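Local coordinates for protein beta-N-acetylhexosaminidase (Thermotoga neapolitana, PDB 5C0Q) that probably removes terminal non-reducing N-acetyl-D-hexosamine residues from N-acetyl-beta-D-hexosaminides by hydrolysis, as a zinc-binding member of glycoside hydrolase family 3, at residues A332-R337 with I446-K451; R345-L350 with L399-V404. All blocks are in the same frame, centred on the assembly; numbering follows the deposited sequence.

Interaction 1: residues A332-R337 with I446-K451; sequences AIECTR and ITHSTK. With ZN (zinc ion), chain N.
Glu334 and Ile446 form an antiparallel hydrogen-bonded pair, joining strand 334-335 to the end of strand 443-446. Glu334 N donates to Ile446 O at 3.1 Å, and the return bond from Ile446 N to Glu334 O measures 2.8 Å. Next to this pair, Ile333 CA makes a CA-H...O contact with the same Ile446 carbonyl, while the branched side chain of Ile333, buried as suits an apolar residue, packs on Lys457 and His461 of helix 452-463. Two residues on from Ile446, His448 adopts a left-handed backbone conformation (phi 66°) and its side chain comes back toward 332-337. Its CB stays at the margin, no nearer than 4.2 Å to Ala332 O. From CG outward, one ring face is covered by Ile446 CG2, 3.5 Å from the ring plane and over its centre. ND1 gives its proton to Ala332 O, the carbonyl just past helix 324-331; the modelled 2.4 Å is so short that the exact length is doubtful. CE1 then fits between two oxygens at the ring edge, lying 3.1 Å from both Ala332 O and Glu334 OE1. With ND1 used as a donor, NE2 at the tip is left to bind the zinc ion, and Ala332 O would probably help to set the ring's rotation. Glu334 reaches the same metal through an extended chain: OE1 is 2.4 Å from zinc, and the carboxylate plane is turned 48° from the imidazole. Histidine and glutamate suit this place because each brings a lone-pair donor to the metal. Lys86 of the second subunit also binds the zinc, making this an intersubunit metal site built on the edge of a beta sheet.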
ATOM      1  N   ALA B 332     -16.893  14.041   9.916  1.00 19.48           N
ATOM      2  CA  ALA B 332     -17.897  14.105   8.878  1.00 15.72           C
ATOM      3  C   ALA B 332     -19.179  13.401   9.267  1.00 19.08           C
ATOM      4  O   ALA B 332     -20.062  13.206   8.433  1.00 23.37           O
ATOM      5  CB  ALA B 332     -17.382  13.509   7.611  1.00 13.46           C
ATOM      6  N   ILE B 333     -19.318  13.057  10.532  1.00 19.30           N
ATOM      7  CA  ILE B 333     -20.500  12.352  10.968  1.00 23.45           C
ATOM      8  C   ILE B 333     -21.484  13.297  11.646  1.00 25.96           C
ATOM      9  O   ILE B 333     -21.123  14.030  12.549  1.00 28.61           O
ATOM     10  CB  ILE B 333     -20.105  11.189  11.876  1.00 25.06           C
ATOM     11  CG1 ILE B 333     -19.664  10.047  10.963  1.00 19.69           C
ATOM     12  CG2 ILE B 333     -21.278  10.725  12.722  1.00 22.19           C
ATOM     13  CD1 ILE B 333     -18.873   9.138  11.578  1.00 21.33           C
ATOM     14  N   GLU B 334     -22.705  13.334  11.117  1.00 27.43           N
ATOM     15  CA  GLU B 334     -23.814  14.099  11.689  1.00 28.39           C
ATOM     16  C   GLU B 334     -24.831  13.059  12.246  1.00 30.19           C
ATOM     17  O   GLU B 334     -25.100  12.016  11.638  1.00 27.94           O
ATOM     18  CB  GLU B 334     -24.492  15.032  10.656  1.00 23.73           C
ATOM     19  CG  GLU B 334     -23.603  15.759   9.598  1.00 26.42           C
ATOM     20  CD  GLU B 334     -24.415  16.576   8.508  1.00 41.07           C
ATOM     21  OE1 GLU B 334     -23.861  16.940   7.444  1.00 38.78           O
ATOM     22  OE2 GLU B 334     -25.645  16.755   8.623  1.00 45.49           O
ATOM     23  N   CYS B 335     -25.342  13.284  13.432  1.00 30.47           N
ATOM     24  CA  CYS B 335     -26.333  12.364  13.943  1.00 31.31           C
ATOM     25  C   CYS B 335     -27.470  13.086  14.649  1.00 33.41           C
ATOM     26  O   CYS B 335     -27.280  14.160  15.190  1.00 39.43           O
ATOM     27  CB  CYS B 335     -25.670  11.366  14.863  1.00 36.17           C
ATOM     28  SG  CYS B 335     -25.068  12.185  16.257  1.00 45.18           S
ATOM     29  N   THR B 336     -28.654  12.493  14.660  1.00 33.20           N
ATOM     30  CA  THR B 336     -29.721  12.996  15.530  1.00 33.68           C
ATOM     31  C   THR B 336     -29.535  12.457  16.946  1.00 37.51           C
ATOM     32  O   THR B 336     -28.634  11.677  17.205  1.00 38.82           O
ATOM     33  CB  THR B 336     -31.139  12.635  15.015  1.00 32.17           C
ATOM     34  OG1 THR B 336     -31.295  11.208  14.923  1.00 32.45           O
ATOM     35  CG2 THR B 336     -31.395  13.263  13.658  1.00 28.49           C
ATOM     36  N   ARG B 337     -30.383  12.891  17.868  1.00 45.58           N
ATOM     37  CA  ARG B 337     -30.245  12.469  19.244  1.00 41.19           C
ATOM     38  C   ARG B 337     -30.824  11.056  19.383  1.00 44.26           C
ATOM     39  O   ARG B 337     -31.898  10.744  18.857  1.00 38.86           O
ATOM     40  CB  ARG B 337     -30.960  13.453  20.175  1.00 44.63           C
ATOM     41  CG  ARG B 337     -30.731  13.127  21.612  1.00 53.41           C
ATOM     42  CD  ARG B 337     -29.235  13.252  21.822  1.00 54.33           C
ATOM     43  NE  ARG B 337     -28.778  13.079  23.195  1.00 57.81           N
ATOM     44  CZ  ARG B 337     -27.502  13.187  23.547  1.00 58.86           C
ATOM     45  NH1 ARG B 337     -26.593  13.520  22.634  1.00 53.94           N
ATOM     46  NH2 ARG B 337     -27.136  13.001  24.808  1.00 60.89           N
ATOM     47  N   ILE B 446     -25.737  10.478   9.415  1.00 22.88           N
ATOM     48  CA  ILE B 446     -25.171  10.685   8.090  1.00 23.71           C
ATOM     49  C   ILE B 446     -23.659  10.534   8.155  1.00 22.05           C
ATOM     50  O   ILE B 446     -23.007  11.191   8.939  1.00 23.26           O
ATOM     51  CB  ILE B 446     -25.528  12.058   7.514  1.00 26.33           C
ATOM     52  CG1 ILE B 446     -27.049  12.229   7.487  1.00 24.53           C
ATOM     53  CG2 ILE B 446     -24.890  12.240   6.130  1.00 22.23           C
ATOM     54  CD1 ILE B 446     -27.479  13.610   7.271  1.00 26.42           C
ATOM     55  N   THR B 447     -23.113   9.655   7.341  1.00 19.52           N
ATOM     56  CA  THR B 447     -21.694   9.381   7.360  1.00 20.65           C
ATOM     57  C   THR B 447     -20.935  10.101   6.288  1.00 21.30           C
ATOM     58  O   THR B 447     -19.749  10.303   6.415  1.00 22.73           O
ATOM     59  CB  THR B 447     -21.403   7.912   7.185  1.00 20.37           C
ATOM     60  OG1 THR B 447     -22.161   7.441   6.069  1.00 25.42           O
ATOM     61  CG2 THR B 447     -21.771   7.142   8.417  1.00 21.62           C
ATOM     62  N   HIS B 448     -21.615  10.402   5.195  1.00 22.63           N
ATOM     63  CA  HIS B 448     -21.007  11.013   4.026  1.00 22.80           C
ATOM     64  C   HIS B 448     -20.016  10.084   3.357  1.00 19.72           C
ATOM     65  O   HIS B 448     -19.236  10.527   2.536  1.00 23.67           O
ATOM     66  CB  HIS B 448     -20.303  12.334   4.365  1.00 20.09           C
ATOM     67  CG  HIS B 448     -21.194  13.363   4.977  1.00 18.65           C
ATOM     68  ND1 HIS B 448     -21.163  13.672   6.319  1.00 21.61           N
ATOM     69  CD2 HIS B 448     -22.158  14.140   4.434  1.00 18.61           C
ATOM     70  CE1 HIS B 448     -22.051  14.614   6.568  1.00 23.65           C
ATOM     71  NE2 HIS B 448     -22.663  14.919   5.441  1.00 23.02           N
ATOM     72  N   SER B 449     -20.062   8.799   3.702  1.00 21.42           N
ATOM     73  CA  SER B 449     -19.126   7.822   3.155  1.00 19.95           C
ATOM     74  C   SER B 449     -19.555   6.379   3.373  1.00 19.52           C
ATOM     75  O   SER B 449     -20.191   6.067   4.344  1.00 20.46           O
ATOM     76  CB  SER B 449     -17.752   8.040   3.784  1.00 17.72           C
ATOM     77  OG  SER B 449     -16.813   7.119   3.309  1.00 22.55           O
ATOM     78  N   THR B 450     -19.188   5.503   2.460  1.00 17.50           N
ATOM     79  CA  THR B 450     -19.397   4.080   2.647  1.00 19.40           C
ATOM     80  C   THR B 450     -18.200   3.347   3.295  1.00 22.78           C
ATOM     81  O   THR B 450     -18.257   2.151   3.518  1.00 25.38           O
ATOM     82  CB  THR B 450     -19.682   3.399   1.325  1.00 20.60           C
ATOM     83  OG1 THR B 450     -18.579   3.632   0.452  1.00 20.67           O
ATOM     84  CG2 THR B 450     -20.930   3.965   0.687  1.00 22.18           C
ATOM     85  N   LYS B 451     -17.131   4.053   3.602  1.00 18.63           N
ATOM     86  CA  LYS B 451     -15.911   3.399   4.012  1.00 17.16           C
ATOM     87  C   LYS B 451     -15.968   2.832   5.421  1.00 17.08           C
ATOM     88  O   LYS B 451     -16.547   3.440   6.319  1.00 20.40           O
ATOM     89  CB  LYS B 451     -14.729   4.362   3.916  1.00 16.86           C
ATOM     90  CG  LYS B 451     -14.471   4.865   2.538  1.00 16.64           C
ATOM     91  CD  LYS B 451     -14.156   3.790   1.594  1.00 13.85           C
ATOM     92  CE  LYS B 451     -13.605   4.389   0.369  1.00 16.04           C
ATOM     93  NZ  LYS B 451     -13.480   3.450  -0.740  1.00 24.99           N
TER
HETATM   94 ZN    ZN N1010     -24.214  16.647   5.085  1.00 48.28          ZN

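Interaction 2: residues R345-L350 with L399-V404; sequences REVVLL and LIFDFV. With ZN (zinc ion), chain S.
Leu399 and Val347 touch through their side chains where two parallel strands run together in the middle of the C-terminal sheet, whose strands 380-386, 347-352, 399-404, 425-429 and 443-446 follow the 2-1-3-4-5 order of flavodoxin-like alpha/beta folds. Leu399 O accepts from Val348 N at 2.8 Å, and its CD2 methyl runs alongside Val347, 3.6 Å from CG2. Ile400 turns to the face it shares with Val348 and Leu350, where its CG2 branch meets Leu350 CD1 at 4.1 Å; beta-branched and leucine side chains fill such a buried face well. Phe401 lies on the face of Leu399, Val347 and Leu349. Its nitrogen bonds almost straight to Val348 O (176° at the hydrogen), its carbonyl receives Leu350 N, and CG stands beside the backbone N (chi1 -73°), which brings the ring under Val347. The CG1 methyl of that valine sits over the ring centre, 3.5 Å from the centroid, in a CH-pi contact, while Leu349 CD2 approaches obliquely, 3.7 Å from Phe401 CD2. Phe459 and Leu462 of helix 452-463 also touch Phe401 on this side of the sheet. Changing Phe401 to an alanine here would probably leave Val347 CG1 without a ring to rest on and open a gap beneath the helix. Asp402 points to the Ile400 face; its OD2 is hydrogen-bonded to His417 ND1, which helps to account for an acid in a buried strand. Phe403, the centre of an inverse gamma turn, completes the ladder: its N donates to Leu350 O at 3.0 Å, and the same oxygen lies in the ring plane, 3.4 Å from the edge carbon CD2.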
ATOM      1  N   ARG B 345     -29.149  -3.262  23.224  1.00 24.78           N
ATOM      2  CA  ARG B 345     -29.993  -4.316  22.671  1.00 22.08           C
ATOM      3  C   ARG B 345     -29.347  -5.069  21.530  1.00 21.90           C
ATOM      4  O   ARG B 345     -28.288  -4.735  21.078  1.00 25.50           O
ATOM      5  CB  ARG B 345     -31.314  -3.745  22.181  1.00 26.23           C
ATOM      6  CG  ARG B 345     -32.243  -3.186  23.246  1.00 35.53           C
ATOM      7  CD  ARG B 345     -33.480  -2.614  22.543  1.00 42.47           C
ATOM      8  NE  ARG B 345     -34.461  -1.988  23.433  1.00 49.87           N
ATOM      9  CZ  ARG B 345     -35.638  -1.522  23.014  1.00 44.64           C
ATOM     10  NH1 ARG B 345     -35.967  -1.631  21.734  1.00 35.16           N
ATOM     11  NH2 ARG B 345     -36.493  -0.976  23.870  1.00 44.99           N
ATOM     12  N   GLU B 346     -30.024  -6.082  21.042  1.00 19.22           N
ATOM     13  CA  GLU B 346     -29.481  -6.928  20.004  1.00 19.03           C
ATOM     14  C   GLU B 346     -30.009  -6.351  18.663  1.00 21.22           C
ATOM     15  O   GLU B 346     -31.189  -6.098  18.513  1.00 25.42           O
ATOM     16  CB  GLU B 346     -29.885  -8.402  20.281  1.00 22.31           C
ATOM     17  CG  GLU B 346     -29.918  -8.746  21.855  1.00 23.38           C
ATOM     18  CD  GLU B 346     -31.033  -9.756  22.251  1.00 24.11           C
ATOM     19  OE1 GLU B 346     -31.162 -10.727  21.477  1.00 25.91           O
ATOM     20  OE2 GLU B 346     -31.813  -9.555  23.226  1.00 13.41           O
ATOM     21  N   VAL B 347     -29.132  -6.167  17.690  1.00 20.44           N
ATOM     22  CA  VAL B 347     -29.400  -5.383  16.502  1.00 19.80           C
ATOM     23  C   VAL B 347     -29.675  -6.260  15.279  1.00 21.91           C
ATOM     24  O   VAL B 347     -29.049  -7.282  15.097  1.00 21.35           O
ATOM     25  CB  VAL B 347     -28.195  -4.430  16.200  1.00 18.57           C
ATOM     26  CG1 VAL B 347     -28.458  -3.566  15.011  1.00 19.81           C
ATOM     27  CG2 VAL B 347     -27.937  -3.549  17.375  1.00 22.39           C
ATOM     28  N   VAL B 348     -30.590  -5.833  14.416  1.00 20.00           N
ATOM     29  CA  VAL B 348     -30.736  -6.461  13.124  1.00 21.06           C
ATOM     30  C   VAL B 348     -30.104  -5.518  12.095  1.00 21.70           C
ATOM     31  O   VAL B 348     -30.420  -4.347  12.071  1.00 22.92           O
ATOM     32  CB  VAL B 348     -32.259  -6.742  12.825  1.00 23.78           C
ATOM     33  CG1 VAL B 348     -32.490  -7.362  11.461  1.00 21.76           C
ATOM     34  CG2 VAL B 348     -32.857  -7.622  13.904  1.00 20.36           C
ATOM     35  N   LEU B 349     -29.211  -6.017  11.245  1.00 20.54           N
ATOM     36  CA  LEU B 349     -28.561  -5.150  10.262  1.00 22.67           C
ATOM     37  C   LEU B 349     -29.222  -5.302   8.910  1.00 25.23           C
ATOM     38  O   LEU B 349     -29.343  -6.397   8.381  1.00 26.74           O
ATOM     39  CB  LEU B 349     -27.053  -5.436  10.130  1.00 21.45           C
ATOM     40  CG  LEU B 349     -26.176  -5.417  11.386  1.00 22.48           C
ATOM     41  CD1 LEU B 349     -24.708  -5.712  11.072  1.00 18.05           C
ATOM     42  CD2 LEU B 349     -26.302  -4.105  12.110  1.00 21.45           C
ATOM     43  N   LEU B 350     -29.551  -4.174   8.313  1.00 23.35           N
ATOM     44  CA  LEU B 350     -30.089  -4.147   6.980  1.00 23.87           C
ATOM     45  C   LEU B 350     -29.007  -3.539   6.113  1.00 26.05           C
ATOM     46  O   LEU B 350     -28.699  -2.356   6.218  1.00 27.25           O
ATOM     47  CB  LEU B 350     -31.370  -3.302   6.938  1.00 23.88           C
ATOM     48  CG  LEU B 350     -32.619  -3.806   7.676  1.00 25.93           C
ATOM     49  CD1 LEU B 350     -33.821  -2.926   7.436  1.00 27.61           C
ATOM     50  CD2 LEU B 350     -32.951  -5.195   7.262  1.00 32.24           C
ATOM     51  N   LEU B 399     -33.697  -3.713  17.983  1.00 23.55           N
ATOM     52  CA  LEU B 399     -33.086  -2.518  17.440  1.00 20.87           C
ATOM     53  C   LEU B 399     -32.695  -2.813  16.029  1.00 22.58           C
ATOM     54  O   LEU B 399     -32.189  -3.881  15.736  1.00 22.99           O
ATOM     55  CB  LEU B 399     -31.872  -2.097  18.259  1.00 22.12           C
ATOM     56  CG  LEU B 399     -31.009  -0.899  17.835  1.00 25.19           C
ATOM     57  CD1 LEU B 399     -31.800   0.392  17.789  1.00 22.24           C
ATOM     58  CD2 LEU B 399     -29.803  -0.733  18.754  1.00 25.04           C
ATOM     59  N   ILE B 400     -32.970  -1.882  15.130  1.00 21.09           N
ATOM     60  CA  ILE B 400     -32.723  -2.129  13.729  1.00 21.13           C
ATOM     61  C   ILE B 400     -31.787  -1.085  13.153  1.00 21.91           C
ATOM     62  O   ILE B 400     -31.974   0.097  13.389  1.00 24.14           O
ATOM     63  CB  ILE B 400     -34.034  -2.133  12.967  1.00 24.92           C
ATOM     64  CG1 ILE B 400     -35.065  -2.935  13.751  1.00 24.08           C
ATOM     65  CG2 ILE B 400     -33.832  -2.624  11.549  1.00 22.21           C
ATOM     66  CD1 ILE B 400     -36.366  -3.129  13.056  1.00 29.11           C
ATOM     67  N   PHE B 401     -30.788  -1.503  12.394  1.00 18.93           N
ATOM     68  CA  PHE B 401     -29.938  -0.528  11.714  1.00 19.24           C
ATOM     69  C   PHE B 401     -30.208  -0.560  10.221  1.00 21.74           C
ATOM     70  O   PHE B 401     -29.915  -1.553   9.572  1.00 20.38           O
ATOM     71  CB  PHE B 401     -28.445  -0.793  11.923  1.00 19.34           C
ATOM     72  CG  PHE B 401     -27.931  -0.477  13.302  1.00 21.23           C
ATOM     73  CD1 PHE B 401     -28.717   0.153  14.238  1.00 20.22           C
ATOM     74  CD2 PHE B 401     -26.636  -0.801  13.650  1.00 18.58           C
ATOM     75  CE1 PHE B 401     -28.226   0.411  15.497  1.00 19.83           C
ATOM     76  CE2 PHE B 401     -26.149  -0.532  14.904  1.00 19.13           C
ATOM     77  CZ  PHE B 401     -26.942   0.061  15.832  1.00 18.41           C
ATOM     78  N   ASP B 402     -30.754   0.514   9.662  1.00 21.34           N
ATOM     79  CA  ASP B 402     -30.949   0.554   8.212  1.00 23.63           C
ATOM     80  C   ASP B 402     -29.821   1.310   7.520  1.00 23.37           C
ATOM     81  O   ASP B 402     -29.676   2.503   7.672  1.00 25.03           O
ATOM     82  CB  ASP B 402     -32.298   1.167   7.862  1.00 23.54           C
ATOM     83  CG  ASP B 402     -32.643   1.049   6.377  1.00 24.08           C
ATOM     84  OD1 ASP B 402     -31.930   0.405   5.585  1.00 24.52           O
ATOM     85  OD2 ASP B 402     -33.673   1.604   6.000  1.00 25.89           O
ATOM     86  N   PHE B 403     -29.026   0.596   6.748  1.00 23.77           N
ATOM     87  CA  PHE B 403     -27.935   1.228   6.025  1.00 23.78           C
ATOM     88  C   PHE B 403     -28.438   1.611   4.673  1.00 24.21           C
ATOM     89  O   PHE B 403     -28.319   0.882   3.699  1.00 23.42           O
ATOM     90  CB  PHE B 403     -26.708   0.304   5.947  1.00 22.66           C
ATOM     91  CG  PHE B 403     -26.014   0.163   7.243  1.00 21.65           C
ATOM     92  CD1 PHE B 403     -25.048   1.066   7.616  1.00 20.52           C
ATOM     93  CD2 PHE B 403     -26.401  -0.812   8.149  1.00 21.01           C
ATOM     94  CE1 PHE B 403     -24.434   0.959   8.832  1.00 20.31           C
ATOM     95  CE2 PHE B 403     -25.797  -0.905   9.367  1.00 22.46           C
ATOM     96  CZ  PHE B 403     -24.824  -0.019   9.713  1.00 19.35           C
ATOM     97  N   VAL B 404     -29.008   2.802   4.654  1.00 24.92           N
ATOM     98  CA  VAL B 404     -29.749   3.298   3.519  1.00 25.07           C
ATOM     99  C   VAL B 404     -28.912   3.676   2.305  1.00 30.17           C
ATOM    100  O   VAL B 404     -28.090   4.567   2.354  1.00 30.24           O
ATOM    101  CB  VAL B 404     -30.530   4.494   3.937  1.00 24.40           C
ATOM    102  CG1 VAL B 404     -31.312   5.026   2.761  1.00 30.13           C
ATOM    103  CG2 VAL B 404     -31.410   4.121   5.099  1.00 24.26           C
TER
HETATM  104 ZN    ZN S1005     -32.179  -8.762  23.978  1.00 25.79          ZN

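How the interactions relate
Both contacts belong to one six-stranded sheet, with centres about 16 Å apart and no direct touch. Interaction 2 joins two interior strands running parallel, and its chemistry is that of a hydrophobic core, with aromatic and aliphatic groups on the Phe401 face, aliphatic ones and Asp402 on the other. Interaction 1 lies at the border of the sheet, where the short outermost strand 334-335 runs antiparallel to its neighbour; though largely buried, it meets the second subunit and relies on metal ligands and polar groups. Strand 334-335 directly precedes strand 347-352 in the chain, and helix 452-463 is common to them, touching Ile333 and Thr447 in one and Phe401 and Phe403 in the other.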